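Local coordinates for cytochrome P450 (Picrophilus torridus, PDB 2RFB), which binds heme through a thiolate ligand to its iron and probably acts as a monooxygenase, inserting one atom of molecular oxygen into a substrate, at residues 93-96 with 97-101; 244-248 with 249-253; 84-87 with 88-91. All blocks are in the same frame, centred on the assembly; numbering follows the deposited sequence.

Contact 1 (93-96 with 97-101); sequences DIIS and EYAVR
D93 to S96 meet E97 to R101 in a local contact along and just beyond the short helix 94-99, from its N-cap into a widened turn. D93 caps the beginning: its OD1 accepts from I95 N at 3.1 Å, the N-H arriving from above the carboxylate plane, while OD2 takes a weak bond from S96 N. OD1 also accepts from L340 N, so the cap doubles as a tie to the C-terminal region. The first turn closes in the usual alpha manner, with E97 N bonded to D93 O at 3.1 Å. The next turns are wider, of pi type: A99 N reaches I94 O at 2.8 Å in the carbonyl plane, and V100 N reaches I95 O at 2.8 Å, each a nearly straight bond. I94 O also receives a weak bond from Y98 N.

On the polar side, CG of E97 stands beside the backbone N (chi1 -61°) and a further bend at chi2 sets the carboxylate between S96 OG and the R101 guanidinium. OE1 forms a salt bridge with R101 NH2 at 3.1 Å, met on its anti side but 30° out of the carboxylate plane, and OE2 lies 3.2 Å from S96 OG. The R101 chain, bent at chi2 and chi3, passes S96 O, with CG 3.5 Å from that carbonyl. Without this carboxylate, as with an alanine here, the R101 guanidinium would probably lose its partner and be freer to turn.

The apolar side packs at van der Waals distance, as where I95 CD1 lies 4.2 Å from A99 CB. I94, I95, A99 and V100 all rest on helix 175-206, the long central helix of the P450 fold, whereas Y98 turns to helix 75-86, packing on L85 and I86 and hydrogen-bonding S82 through its OH.

Contact 2 (244-248 with 249-253); sequences SYINN and KKIKK
Strands 244-246 and 249-251 form a tight antiparallel hairpin, from S244 facing I251 to I246 facing K249, their short axes 4.5 Å apart at closest and at 134° to each other, which reflects a marked twist. Both end pairs are hydrogen-bonded. S244 N gives to I251 O, and I251 N returns a bond to S244 O at 2.6 Å, nearly along the C=O axis. Nearer the turn, I246 N gives to K249 O at 2.9 Å and K249 N to I246 O. Between them Y245 and K250 make the non-hydrogen-bonded pair, where Y245 CA approaches K249 O at 3.0 Å in a CA-H...O contact. The loop is a type I' turn with N247 and N248 at its corners, both in the left-handed backbone region that asparagine tolerates well.

Y245 and K250 share one face of the hairpin. K250 runs across the phenol, its CG opposite the backbone N (chi1 -164°) and the chain extended beyond: CG stands 4.1 Å above the ring plane, offset toward the rim, and CD comes within 3.5 Å of Y245 OH. The other face carries S244, I246, I251 and the root of K249, whose chain then bends off it. There I246 CG1 meets I251 CG1 at 3.9 Å, and this face lies against F31 and W13.

The hairpin, which appears to correspond to the beta-2 hairpin of P450s, is thus held by backbone bonds and one apolar face; methylene-over-ring contact joins Y245 to K250, which also touches D243, and leaves the lysine amine extending past the hydroxyl.

Contact 3 (84-87 with 88-91); sequences DLIK and NIDN
I86 and I89 touch through their ends, CD1 to CD1, at 4.3 Å, where the chain leaves helix 75-86 and turns into the loop beyond it. The rest of I89 covers backbone oxygens: CB and CG2 each lie 3.7 Å from I86 O, and CB is 3.9 Å from L85 O. N88 has its CG between the backbone N and the carbonyl carbon (chi1 45°), which folds the amide back over K87, with OD1 3.6 Å from K87 C. No hydrogen bond links 84-87 to 88-91, so the side-chain contact here is van der Waals alone.

This is the short loop between successive helices 75-86 and 94-99 of the largely helical P450 fold. I89 packs on I94 and Y98 of helix 94-99, while L85 reaches R101 and L102. Further out, I86 rests on I312 and H315 of helix 298-315, the helix that follows the heme-ligating cysteine, and F316, just past that helix, backs both I89 and D90. The D90 side chain lies about 4 Å from a bound sulfate, probably from the crystallisation liquor.

From the N terminus the chain meets contact 3 first, where helix 75-86 gives way to its loop, then contact 1, which opens two residues later and forms the next helix, and much later contact 2. All three are local and in series, so none nests in or crosses another; only contact 2 closes a loop, its hairpin turn. Contacts 3 and 1 have centres 9 Å apart and touch, for instance where Y98 CD1 lies 3.7 Å from L85 CB, thereby tying helix 75-86 to helix 94-99. Contact 2 belongs to the beta-rich region across the molecule, on the opposite side of the chain's centre, about 34 Å from contact 1 at the nearest atoms.

Contact 1 (93-96 with 97-101)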
ATOM      1  N   ASP A  93       9.010  -9.056  18.267  1.00 64.86           N
ATOM      2  CA  ASP A  93       8.141  -9.184  17.114  1.00 64.48           C
ATOM      3  C   ASP A  93       8.491  -8.101  16.123  1.00 64.38           C
ATOM      4  O   ASP A  93       8.275  -6.921  16.393  1.00 64.51           O
ATOM      5  CB  ASP A  93       6.636  -9.099  17.479  1.00 64.28           C
ATOM      6  CG  ASP A  93       5.715  -9.201  16.222  1.00 65.91           C
ATOM      7  OD1 ASP A  93       6.166  -9.615  15.135  1.00 67.24           O
ATOM      8  OD2 ASP A  93       4.532  -8.854  16.291  1.00 70.03           O
ATOM      9  N   ILE A  94       9.028  -8.501  14.974  1.00 64.04           N
ATOM     10  CA  ILE A  94       9.531  -7.542  13.991  1.00 64.06           C
ATOM     11  C   ILE A  94       8.388  -6.749  13.343  1.00 63.99           C
ATOM     12  O   ILE A  94       8.572  -5.641  12.830  1.00 64.05           O
ATOM     13  CB  ILE A  94      10.241  -8.279  12.839  1.00 63.87           C
ATOM     14  CG1 ILE A  94      11.304  -9.271  13.348  1.00 64.50           C
ATOM     15  CG2 ILE A  94      10.801  -7.298  11.880  1.00 64.49           C
ATOM     16  CD1 ILE A  94      12.549  -8.665  13.908  1.00 66.92           C
ATOM     17  N   ILE A  95       7.217  -7.370  13.275  1.00 64.00           N
ATOM     18  CA  ILE A  95       6.047  -6.721  12.714  1.00 62.75           C
ATOM     19  C   ILE A  95       5.585  -5.618  13.678  1.00 61.99           C
ATOM     20  O   ILE A  95       5.649  -4.434  13.348  1.00 62.95           O
ATOM     21  CB  ILE A  95       4.952  -7.766  12.410  1.00 63.53           C
ATOM     22  CG1 ILE A  95       5.538  -8.816  11.456  1.00 62.50           C
ATOM     23  CG2 ILE A  95       3.580  -7.103  11.990  1.00 59.73           C
ATOM     24  CD1 ILE A  95       5.769  -8.389   9.959  1.00 57.50           C
ATOM     25  N   SER A  96       5.184  -5.957  14.878  1.00 60.58           N
ATOM     26  CA  SER A  96       4.636  -4.887  15.675  1.00 61.98           C
ATOM     27  C   SER A  96       5.635  -3.826  16.188  1.00 62.48           C
ATOM     28  O   SER A  96       5.242  -2.710  16.498  1.00 62.52           O
ATOM     29  CB  SER A  96       3.804  -5.446  16.813  1.00 60.70           C
ATOM     30  OG  SER A  96       4.695  -5.827  17.790  1.00 64.00           O
ATOM     31  N   GLU A  97       6.917  -4.176  16.269  1.00 63.54           N
ATOM     32  CA  GLU A  97       7.933  -3.293  16.851  1.00 64.25           C
ATOM     33  C   GLU A  97       8.787  -2.601  15.799  1.00 63.99           C
ATOM     34  O   GLU A  97       9.502  -1.669  16.114  1.00 64.18           O
ATOM     35  CB  GLU A  97       8.835  -4.037  17.829  1.00 63.50           C
ATOM     36  CG  GLU A  97       8.081  -4.615  18.988  1.00 67.27           C
ATOM     37  CD  GLU A  97       7.248  -3.578  19.771  1.00 72.79           C
ATOM     38  OE1 GLU A  97       7.839  -2.539  20.206  1.00 72.79           O
ATOM     39  OE2 GLU A  97       6.012  -3.828  19.977  1.00 72.89           O
ATOM     40  N   TYR A  98       8.731  -3.055  14.557  1.00 63.57           N
ATOM     41  CA  TYR A  98       9.476  -2.370  13.549  1.00 63.58           C
ATOM     42  C   TYR A  98       8.592  -2.108  12.345  1.00 63.86           C
ATOM     43  O   TYR A  98       8.415  -0.999  11.931  1.00 64.16           O
ATOM     44  CB  TYR A  98      10.723  -3.165  13.133  1.00 63.94           C
ATOM     45  CG  TYR A  98      11.494  -2.433  12.021  1.00 64.41           C
ATOM     46  CD1 TYR A  98      12.428  -1.420  12.319  1.00 64.39           C
ATOM     47  CD2 TYR A  98      11.257  -2.732  10.684  1.00 60.77           C
ATOM     48  CE1 TYR A  98      13.109  -0.739  11.269  1.00 64.15           C
ATOM     49  CE2 TYR A  98      11.923  -2.103   9.683  1.00 61.56           C
ATOM     50  CZ  TYR A  98      12.845  -1.119   9.967  1.00 63.92           C
ATOM     51  OH  TYR A  98      13.453  -0.516   8.909  1.00 66.07           O
ATOM     52  N   ALA A  99       8.022  -3.151  11.777  1.00 64.70           N
ATOM     53  CA  ALA A  99       7.337  -3.003  10.492  1.00 64.60           C
ATOM     54  C   ALA A  99       6.016  -2.173  10.531  1.00 64.03           C
ATOM     55  O   ALA A  99       5.729  -1.466   9.579  1.00 63.99           O
ATOM     56  CB  ALA A  99       7.161  -4.391   9.807  1.00 64.00           C
ATOM     57  N   VAL A 100       5.240  -2.236  11.615  1.00 63.49           N
ATOM     58  CA  VAL A 100       4.054  -1.363  11.793  1.00 62.99           C
ATOM     59  C   VAL A 100       4.456   0.067  12.171  1.00 64.23           C
ATOM     60  O   VAL A 100       3.782   1.021  11.817  1.00 64.67           O
ATOM     61  CB  VAL A 100       3.092  -1.923  12.899  1.00 63.50           C
ATOM     62  CG1 VAL A 100       2.224  -0.807  13.629  1.00 63.18           C
ATOM     63  CG2 VAL A 100       2.220  -3.024  12.363  1.00 63.25           C
ATOM     64  N   ARG A 101       5.533   0.232  12.921  1.00 65.12           N
ATOM     65  CA  ARG A 101       5.795   1.551  13.501  1.00 66.11           C
ATOM     66  C   ARG A 101       6.449   2.509  12.514  1.00 65.97           C
ATOM     67  O   ARG A 101       6.348   3.761  12.648  1.00 66.29           O
ATOM     68  CB  ARG A 101       6.651   1.445  14.773  1.00 65.98           C
ATOM     69  CG  ARG A 101       6.030   0.628  15.914  1.00 67.46           C
ATOM     70  CD  ARG A 101       6.339   1.283  17.278  1.00 73.69           C
ATOM     71  NE  ARG A 101       7.274   0.537  18.112  1.00 76.93           N
ATOM     72  CZ  ARG A 101       8.120   1.075  19.010  1.00 77.93           C
ATOM     73  NH1 ARG A 101       8.204   2.393  19.195  1.00 77.26           N
ATOM     74  NH2 ARG A 101       8.911   0.281  19.711  1.00 73.68           N
TER

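Contact 2 (244-248 with 249-253)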
ATOM      1  N   SER A 244     -18.559  -5.272 -22.559  1.00 62.99           N
ATOM      2  CA  SER A 244     -17.311  -5.466 -23.301  1.00 63.35           C
ATOM      3  C   SER A 244     -16.816  -6.884 -23.131  1.00 64.48           C
ATOM      4  O   SER A 244     -17.291  -7.633 -22.270  1.00 65.51           O
ATOM      5  CB  SER A 244     -16.241  -4.491 -22.869  1.00 62.12           C
ATOM      6  OG  SER A 244     -15.927  -4.756 -21.525  1.00 64.60           O
ATOM      7  N   TYR A 245     -15.841  -7.236 -23.955  1.00 65.34           N
ATOM      8  CA  TYR A 245     -15.428  -8.600 -24.125  1.00 65.81           C
ATOM      9  C   TYR A 245     -14.016  -8.808 -23.652  1.00 66.73           C
ATOM     10  O   TYR A 245     -13.133  -8.004 -23.900  1.00 67.77           O
ATOM     11  CB  TYR A 245     -15.538  -8.985 -25.591  1.00 65.17           C
ATOM     12  CG  TYR A 245     -16.953  -9.120 -26.122  1.00 64.44           C
ATOM     13  CD1 TYR A 245     -17.652  -8.009 -26.624  1.00 62.56           C
ATOM     14  CD2 TYR A 245     -17.585 -10.371 -26.165  1.00 63.56           C
ATOM     15  CE1 TYR A 245     -18.944  -8.141 -27.107  1.00 60.32           C
ATOM     16  CE2 TYR A 245     -18.883 -10.511 -26.661  1.00 59.98           C
ATOM     17  CZ  TYR A 245     -19.556  -9.403 -27.133  1.00 62.79           C
ATOM     18  OH  TYR A 245     -20.852  -9.565 -27.670  1.00 64.68           O
ATOM     19  N   ILE A 246     -13.806  -9.884 -22.922  1.00 67.52           N
ATOM     20  CA  ILE A 246     -12.463 -10.324 -22.611  1.00 67.37           C
ATOM     21  C   ILE A 246     -12.418 -11.783 -23.022  1.00 68.61           C
ATOM     22  O   ILE A 246     -13.423 -12.495 -22.869  1.00 69.10           O
ATOM     23  CB  ILE A 246     -12.218 -10.198 -21.177  1.00 66.94           C
ATOM     24  CG1 ILE A 246     -12.556  -8.764 -20.774  1.00 65.56           C
ATOM     25  CG2 ILE A 246     -10.750 -10.642 -20.819  1.00 67.72           C
ATOM     26  CD1 ILE A 246     -11.754  -8.230 -19.615  1.00 65.12           C
ATOM     27  N   ASN A 247     -11.305 -12.222 -23.614  1.00 69.26           N
ATOM     28  CA  ASN A 247     -11.206 -13.606 -24.054  1.00 69.90           C
ATOM     29  C   ASN A 247     -12.553 -14.097 -24.552  1.00 69.60           C
ATOM     30  O   ASN A 247     -13.037 -15.138 -24.132  1.00 69.56           O
ATOM     31  CB  ASN A 247     -10.671 -14.504 -22.921  1.00 70.29           C
ATOM     32  CG  ASN A 247     -10.476 -15.929 -23.369  1.00 72.45           C
ATOM     33  OD1 ASN A 247     -11.074 -16.855 -22.814  1.00 75.47           O
ATOM     34  ND2 ASN A 247      -9.690 -16.114 -24.427  1.00 73.37           N
ATOM     35  N   ASN A 248     -13.174 -13.287 -25.412  1.00 70.41           N
ATOM     36  CA  ASN A 248     -14.445 -13.601 -26.094  1.00 70.53           C
ATOM     37  C   ASN A 248     -15.697 -13.844 -25.232  1.00 70.80           C
ATOM     38  O   ASN A 248     -16.688 -14.414 -25.701  1.00 70.08           O
ATOM     39  CB  ASN A 248     -14.249 -14.753 -27.072  1.00 71.35           C
ATOM     40  CG  ASN A 248     -13.946 -14.281 -28.478  1.00 72.08           C
ATOM     41  OD1 ASN A 248     -12.934 -14.671 -29.050  1.00 75.06           O
ATOM     42  ND2 ASN A 248     -14.831 -13.458 -29.051  1.00 71.13           N
ATOM     43  N   LYS A 249     -15.622 -13.398 -23.977  1.00 71.47           N
ATOM     44  CA  LYS A 249     -16.714 -13.414 -23.009  1.00 71.40           C
ATOM     45  C   LYS A 249     -17.243 -12.004 -22.910  1.00 70.83           C
ATOM     46  O   LYS A 249     -16.446 -11.068 -22.724  1.00 71.30           O
ATOM     47  CB  LYS A 249     -16.160 -13.761 -21.617  1.00 71.83           C
ATOM     48  CG  LYS A 249     -15.487 -15.133 -21.481  1.00 73.49           C
ATOM     49  CD  LYS A 249     -16.473 -16.252 -21.842  1.00 76.19           C
ATOM     50  CE  LYS A 249     -16.399 -17.370 -20.798  1.00 78.03           C
ATOM     51  NZ  LYS A 249     -17.703 -18.123 -20.774  1.00 80.87           N
ATOM     52  N   LYS A 250     -18.565 -11.849 -22.979  1.00 69.67           N
ATOM     53  CA  LYS A 250     -19.217 -10.576 -22.661  1.00 68.98           C
ATOM     54  C   LYS A 250     -19.297 -10.327 -21.156  1.00 68.47           C
ATOM     55  O   LYS A 250     -19.989 -11.046 -20.455  1.00 68.24           O
ATOM     56  CB  LYS A 250     -20.619 -10.544 -23.247  1.00 69.02           C
ATOM     57  CG  LYS A 250     -21.249  -9.169 -23.327  1.00 70.22           C
ATOM     58  CD  LYS A 250     -22.252  -9.149 -24.489  1.00 74.25           C
ATOM     59  CE  LYS A 250     -22.777  -7.747 -24.803  1.00 75.28           C
ATOM     60  NZ  LYS A 250     -23.717  -7.838 -25.953  1.00 76.41           N
ATOM     61  N   ILE A 251     -18.553  -9.324 -20.678  1.00 68.04           N
ATOM     62  CA  ILE A 251     -18.706  -8.762 -19.332  1.00 67.54           C
ATOM     63  C   ILE A 251     -19.785  -7.694 -19.423  1.00 67.59           C
ATOM     64  O   ILE A 251     -19.559  -6.640 -20.033  1.00 67.88           O
ATOM     65  CB  ILE A 251     -17.419  -8.050 -18.853  1.00 68.14           C
ATOM     66  CG1 ILE A 251     -16.157  -8.849 -19.232  1.00 68.51           C
ATOM     67  CG2 ILE A 251     -17.497  -7.646 -17.333  1.00 65.66           C
ATOM     68  CD1 ILE A 251     -15.855 -10.036 -18.335  1.00 68.95           C
ATOM     69  N   LYS A 252     -20.960  -7.964 -18.854  1.00 66.62           N
ATOM     70  CA  LYS A 252     -22.084  -7.032 -18.973  1.00 65.90           C
ATOM     71  C   LYS A 252     -21.927  -5.817 -18.066  1.00 65.03           C
ATOM     72  O   LYS A 252     -21.240  -5.872 -17.042  1.00 63.47           O
ATOM     73  CB  LYS A 252     -23.407  -7.729 -18.669  1.00 65.99           C
ATOM     74  CG  LYS A 252     -23.783  -8.831 -19.640  1.00 68.60           C
ATOM     75  CD  LYS A 252     -25.264  -9.178 -19.513  1.00 74.67           C
ATOM     76  CE  LYS A 252     -25.569 -10.634 -19.937  1.00 78.12           C
ATOM     77  NZ  LYS A 252     -24.902 -11.602 -18.985  1.00 79.82           N
ATOM     78  N   LYS A 253     -22.569  -4.722 -18.461  1.00 64.48           N
ATOM     79  CA  LYS A 253     -22.691  -3.538 -17.625  1.00 64.36           C
ATOM     80  C   LYS A 253     -23.236  -3.922 -16.228  1.00 63.47           C
ATOM     81  O   LYS A 253     -24.254  -4.613 -16.119  1.00 63.42           O
ATOM     82  CB  LYS A 253     -23.611  -2.545 -18.340  1.00 64.51           C
ATOM     83  CG  LYS A 253     -23.737  -1.176 -17.691  1.00 66.85           C
ATOM     84  CD  LYS A 253     -24.814  -0.387 -18.433  1.00 71.76           C
ATOM     85  CE  LYS A 253     -25.099   0.963 -17.760  1.00 74.39           C
ATOM     86  NZ  LYS A 253     -26.342   1.561 -18.401  1.00 76.43           N
TER

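Contact 3 (84-87 with 88-91)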
ATOM      1  N   ASP A  84      16.321   4.222  14.659  1.00 67.61           N
ATOM      2  CA  ASP A  84      15.802   4.278  16.038  1.00 69.70           C
ATOM      3  C   ASP A  84      15.052   2.992  16.449  1.00 70.21           C
ATOM      4  O   ASP A  84      15.239   2.493  17.561  1.00 70.66           O
ATOM      5  CB  ASP A  84      14.853   5.465  16.200  1.00 70.30           C
ATOM      6  CG  ASP A  84      15.562   6.762  16.512  1.00 74.20           C
ATOM      7  OD1 ASP A  84      14.840   7.781  16.623  1.00 79.10           O
ATOM      8  OD2 ASP A  84      16.811   6.789  16.662  1.00 77.75           O
ATOM      9  N   LEU A  85      14.222   2.462  15.541  1.00 70.11           N
ATOM     10  CA  LEU A  85      13.386   1.295  15.806  1.00 70.56           C
ATOM     11  C   LEU A  85      14.055  -0.057  15.656  1.00 71.16           C
ATOM     12  O   LEU A  85      13.608  -1.031  16.266  1.00 71.96           O
ATOM     13  CB  LEU A  85      12.226   1.277  14.831  1.00 70.63           C
ATOM     14  CG  LEU A  85      11.249   2.422  14.880  1.00 69.87           C
ATOM     15  CD1 LEU A  85      10.435   2.247  13.625  1.00 62.45           C
ATOM     16  CD2 LEU A  85      10.412   2.368  16.215  1.00 64.41           C
ATOM     17  N   ILE A  86      15.052  -0.140  14.776  1.00 71.37           N
ATOM     18  CA  ILE A  86      15.801  -1.382  14.544  1.00 71.20           C
ATOM     19  C   ILE A  86      16.872  -1.609  15.637  1.00 72.46           C
ATOM     20  O   ILE A  86      17.298  -2.752  15.852  1.00 73.31           O
ATOM     21  CB  ILE A  86      16.471  -1.332  13.128  1.00 71.51           C
ATOM     22  CG1 ILE A  86      16.776  -2.727  12.569  1.00 71.03           C
ATOM     23  CG2 ILE A  86      17.788  -0.465  13.132  1.00 69.15           C
ATOM     24  CD1 ILE A  86      15.631  -3.552  12.161  1.00 70.12           C
ATOM     25  N   LYS A  87      17.289  -0.525  16.319  1.00 72.71           N
ATOM     26  CA  LYS A  87      18.418  -0.513  17.278  1.00 73.40           C
ATOM     27  C   LYS A  87      18.433  -1.680  18.236  1.00 73.24           C
ATOM     28  O   LYS A  87      19.491  -2.184  18.608  1.00 72.78           O
ATOM     29  CB  LYS A  87      18.355   0.741  18.159  1.00 73.69           C
ATOM     30  CG  LYS A  87      19.387   1.801  17.915  1.00 74.54           C
ATOM     31  CD  LYS A  87      19.151   2.926  18.924  1.00 76.72           C
ATOM     32  CE  LYS A  87      20.147   4.059  18.772  1.00 79.40           C
ATOM     33  NZ  LYS A  87      20.314   4.810  20.066  1.00 81.73           N
ATOM     34  N   ASN A  88      17.238  -2.068  18.651  1.00 73.18           N
ATOM     35  CA  ASN A  88      17.047  -2.843  19.858  1.00 74.37           C
ATOM     36  C   ASN A  88      15.801  -3.664  19.659  1.00 73.98           C
ATOM     37  O   ASN A  88      14.854  -3.598  20.453  1.00 74.87           O
ATOM     38  CB  ASN A  88      16.814  -1.891  21.020  1.00 75.18           C
ATOM     39  CG  ASN A  88      15.818  -0.780  20.671  1.00 78.77           C
ATOM     40  OD1 ASN A  88      15.248  -0.732  19.548  1.00 80.33           O
ATOM     41  ND2 ASN A  88      15.623   0.148  21.626  1.00 82.50           N
ATOM     42  N   ILE A  89      15.781  -4.402  18.563  1.00 72.18           N
ATOM     43  CA  ILE A  89      14.594  -5.080  18.179  1.00 70.56           C
ATOM     44  C   ILE A  89      14.805  -6.538  18.465  1.00 70.17           C
ATOM     45  O   ILE A  89      13.856  -7.283  18.610  1.00 70.28           O
ATOM     46  CB  ILE A  89      14.322  -4.856  16.681  1.00 70.27           C
ATOM     47  CG1 ILE A  89      12.870  -5.071  16.360  1.00 68.16           C
ATOM     48  CG2 ILE A  89      15.188  -5.746  15.827  1.00 69.09           C
ATOM     49  CD1 ILE A  89      12.674  -4.972  14.917  1.00 72.36           C
ATOM     50  N   ASP A  90      16.068  -6.937  18.548  1.00 69.22           N
ATOM     51  CA  ASP A  90      16.400  -8.333  18.711  1.00 69.42           C
ATOM     52  C   ASP A  90      15.435  -9.043  19.657  1.00 68.82           C
ATOM     53  O   ASP A  90      15.057  -8.507  20.711  1.00 67.75           O
ATOM     54  CB  ASP A  90      17.848  -8.481  19.198  1.00 69.93           C
ATOM     55  CG  ASP A  90      18.831  -7.887  18.226  1.00 71.24           C
ATOM     56  OD1 ASP A  90      19.332  -8.640  17.339  1.00 69.19           O
ATOM     57  OD2 ASP A  90      19.048  -6.648  18.332  1.00 73.72           O
ATOM     58  N   ASN A  91      15.030 -10.245  19.247  1.00 68.49           N
ATOM     59  CA  ASN A  91      14.188 -11.128  20.056  1.00 67.74           C
ATOM     60  C   ASN A  91      12.731 -10.765  20.090  1.00 66.84           C
ATOM     61  O   ASN A  91      11.937 -11.510  20.658  1.00 66.88           O
ATOM     62  CB  ASN A  91      14.683 -11.185  21.477  1.00 67.80           C
ATOM     63  CG  ASN A  91      15.610 -12.305  21.691  1.00 70.65           C
ATOM     64  OD1 ASN A  91      15.189 -13.476  21.661  1.00 74.74           O
ATOM     65  ND2 ASN A  91      16.886 -11.990  21.933  1.00 69.77           N
TER